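PDB 6LNH: L-isoleucine-4-hydroxylase from Bacillus thuringiensis, which hydroxylates L-isoleucine to (4S)-4-hydroxy-L-isoleucine, using iron(II), oxygen and 2-oxoglutarate with ascorbate as a further cofactor, and also sulfoxidises L-methionine. Local coordinates for residues C[136-140]-C[174-178]. Sequence-based numbering, arbitrary orientation.
Sequences TNIID and EPVVF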
ATOM      1  N   THR C 136      19.350 -28.940  11.700  1.00 57.70           N
ATOM      2  CA  THR C 136      18.123 -29.406  12.321  1.00 57.99           C
ATOM      3  C   THR C 136      18.226 -30.906  12.589  1.00 58.09           C
ATOM      4  O   THR C 136      18.970 -31.628  11.921  1.00 54.68           O
ATOM      5  CB  THR C 136      16.918 -29.108  11.423  1.00 53.04           C
ATOM      6  OG1 THR C 136      16.966 -29.935  10.256  1.00 57.80           O
ATOM      7  CG2 THR C 136      16.916 -27.650  10.988  1.00 55.36           C
ATOM      8  N   ASN C 137      17.459 -31.373  13.577  1.00 58.29           N
ATOM      9  CA  ASN C 137      17.269 -32.805  13.792  1.00 58.78           C
ATOM     10  C   ASN C 137      16.274 -33.419  12.813  1.00 57.52           C
ATOM     11  O   ASN C 137      16.092 -34.642  12.821  1.00 63.26           O
ATOM     12  CB  ASN C 137      16.873 -33.095  15.250  1.00 58.83           C
ATOM     13  CG  ASN C 137      15.568 -32.433  15.673  1.00 65.15           C
ATOM     14  OD1 ASN C 137      14.788 -31.960  14.848  1.00 65.39           O
ATOM     15  ND2 ASN C 137      15.330 -32.398  16.982  1.00 66.50           N
ATOM     16  N   ILE C 138      15.620 -32.597  11.988  1.00 58.02           N
ATOM     17  CA  ILE C 138      14.643 -33.096  11.025  1.00 59.27           C
ATOM     18  C   ILE C 138      15.326 -33.874   9.905  1.00 55.25           C
ATOM     19  O   ILE C 138      14.827 -34.918   9.466  1.00 55.81           O
ATOM     20  CB  ILE C 138      13.782 -31.946  10.459  1.00 57.87           C
ATOM     21  CG1 ILE C 138      12.946 -31.263  11.547  1.00 53.94           C
ATOM     22  CG2 ILE C 138      12.845 -32.459   9.390  1.00 48.64           C
ATOM     23  CD1 ILE C 138      13.659 -30.224  12.331  1.00 59.47           C
ATOM     24  N   ILE C 139      16.470 -33.396   9.430  1.00 55.28           N
ATOM     25  CA  ILE C 139      17.131 -33.996   8.277  1.00 58.20           C
ATOM     26  C   ILE C 139      18.078 -35.072   8.782  1.00 63.25           C
ATOM     27  O   ILE C 139      19.000 -34.796   9.559  1.00 60.20           O
ATOM     28  CB  ILE C 139      17.878 -32.938   7.450  1.00 58.36           C
ATOM     29  CG1 ILE C 139      16.885 -32.079   6.664  1.00 54.04           C
ATOM     30  CG2 ILE C 139      18.885 -33.595   6.508  1.00 59.59           C
ATOM     31  CD1 ILE C 139      16.207 -32.805   5.524  1.00 47.74           C
ATOM     32  N   ASP C 140      17.842 -36.305   8.345  1.00 58.15           N
ATOM     33  CA  ASP C 140      18.669 -37.434   8.742  1.00 64.12           C
ATOM     34  C   ASP C 140      19.914 -37.437   7.868  1.00 64.70           C
ATOM     35  O   ASP C 140      19.844 -37.712   6.665  1.00 61.81           O
ATOM     36  CB  ASP C 140      17.862 -38.724   8.615  1.00 67.43           C
ATOM     37  CG  ASP C 140      18.704 -39.970   8.775  1.00 70.23           C
ATOM     38  OD1 ASP C 140      19.596 -39.994   9.649  1.00 70.01           O
ATOM     39  OD2 ASP C 140      18.448 -40.939   8.031  1.00 66.46           O
ATOM     40  N   GLU C 174       8.550 -32.205   0.872  1.00 41.69           N
ATOM     41  CA  GLU C 174       9.890 -32.152   1.450  1.00 41.45           C
ATOM     42  C   GLU C 174       9.835 -31.725   2.916  1.00 40.82           C
ATOM     43  O   GLU C 174       9.107 -30.790   3.264  1.00 43.74           O
ATOM     44  CB  GLU C 174      10.772 -31.191   0.665  1.00 36.90           C
ATOM     45  CG  GLU C 174      10.918 -31.565  -0.805  1.00 35.89           C
ATOM     46  CD  GLU C 174       9.795 -31.003  -1.661  1.00 43.59           C
ATOM     47  OE1 GLU C 174       8.921 -30.305  -1.109  1.00 44.74           O
ATOM     48  OE2 GLU C 174       9.784 -31.262  -2.884  1.00 45.26           O
ATOM     49  N   PRO C 175      10.597 -32.400   3.780  1.00 40.31           N
ATOM     50  CA  PRO C 175      10.540 -32.077   5.217  1.00 35.42           C
ATOM     51  C   PRO C 175      10.999 -30.668   5.565  1.00 39.56           C
ATOM     52  O   PRO C 175      10.568 -30.134   6.595  1.00 45.12           O
ATOM     53  CB  PRO C 175      11.448 -33.141   5.856  1.00 35.00           C
ATOM     54  CG  PRO C 175      12.251 -33.720   4.725  1.00 39.07           C
ATOM     55  CD  PRO C 175      11.393 -33.607   3.509  1.00 36.15           C
ATOM     56  N   VAL C 176      11.861 -30.048   4.762  1.00 36.31           N
ATOM     57  CA  VAL C 176      12.303 -28.677   4.997  1.00 35.06           C
ATOM     58  C   VAL C 176      12.255 -27.919   3.678  1.00 37.17           C
ATOM     59  O   VAL C 176      12.852 -28.354   2.687  1.00 35.73           O
ATOM     60  CB  VAL C 176      13.722 -28.612   5.599  1.00 38.67           C
ATOM     61  CG1 VAL C 176      14.119 -27.164   5.863  1.00 33.69           C
ATOM     62  CG2 VAL C 176      13.811 -29.426   6.882  1.00 38.56           C
ATOM     63  N   VAL C 177      11.552 -26.787   3.671  1.00 36.39           N
ATOM     64  CA  VAL C 177      11.380 -25.964   2.480  1.00 33.87           C
ATOM     65  C   VAL C 177      11.684 -24.515   2.837  1.00 37.13           C
ATOM     66  O   VAL C 177      11.178 -24.001   3.841  1.00 35.08           O
ATOM     67  CB  VAL C 177       9.956 -26.095   1.901  1.00 38.30           C
ATOM     68  CG1 VAL C 177       9.691 -25.011   0.862  1.00 33.76           C
ATOM     69  CG2 VAL C 177       9.752 -27.476   1.301  1.00 36.35           C
ATOM     70  N   PHE C 178      12.505 -23.860   2.017  1.00 39.33           N
ATOM     71  CA  PHE C 178      12.805 -22.440   2.158  1.00 32.56           C
ATOM     72  C   PHE C 178      12.067 -21.666   1.071  1.00 36.90           C
ATOM     73  O   PHE C 178      12.229 -21.957  -0.119  1.00 37.25           O
ATOM     74  CB  PHE C 178      14.309 -22.181   2.060  1.00 37.63           C
ATOM     75  CG  PHE C 178      15.085 -22.599   3.278  1.00 39.62           C
ATOM     76  CD1 PHE C 178      15.347 -23.934   3.532  1.00 40.10           C
ATOM     77  CD2 PHE C 178      15.570 -21.648   4.160  1.00 36.91           C
ATOM     78  CE1 PHE C 178      16.067 -24.314   4.654  1.00 39.69           C
ATOM     79  CE2 PHE C 178      16.289 -22.020   5.281  1.00 43.68           C
ATOM     80  CZ  PHE C 178      16.535 -23.356   5.529  1.00 39.86           C
TER
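I138 and P175 bring the two backbones nearest each other, their CA atoms 7.2 Å apart, where the loop that follows helix 120-134 passes the start of strand 176-184. The contact is a small worked example of purely apolar packing: no hydrogen bond links the segments, and four aliphatic side chains, two from each, do the work. The methyl CG2 of I138 does all the touching for its residue. CG1 stands beside the backbone N (chi1 -63°), which leaves CG2 anti to it, 3.9 Å from CB of P175 and 4.1 Å from CG2 of V176, bridging the two neighbours. I138 and P175 run past each other in opposite senses, whereas I138 and V176 meet nearly at right angles. I139 uses its longer branch instead. Its CG1 approaches CG2 of V176 at 4.1 Å, and its terminal CD1 carries on to CG of P175, the two side chains crossing at about a right angle. V176 receives both isoleucines on a single methyl: with CG1 anti to the backbone N (chi1 -178°), CG2 is left beside that N. Within the loop, the amide of I138 makes a weak hydrogen bond to OG1 of T136, a hydroxyl also bonded to the carbonyl of A133. Backbone bonds of V176 to F245 and of V177 to F217 hold the strand between its antiparallel neighbours. A helix-to-strand connection thus packs against the beginning of an inner strand, just after the iron ligands H170 and D172, in the double-stranded β-helix (cupin) fold of 2-oxoglutarate/iron dioxygenases.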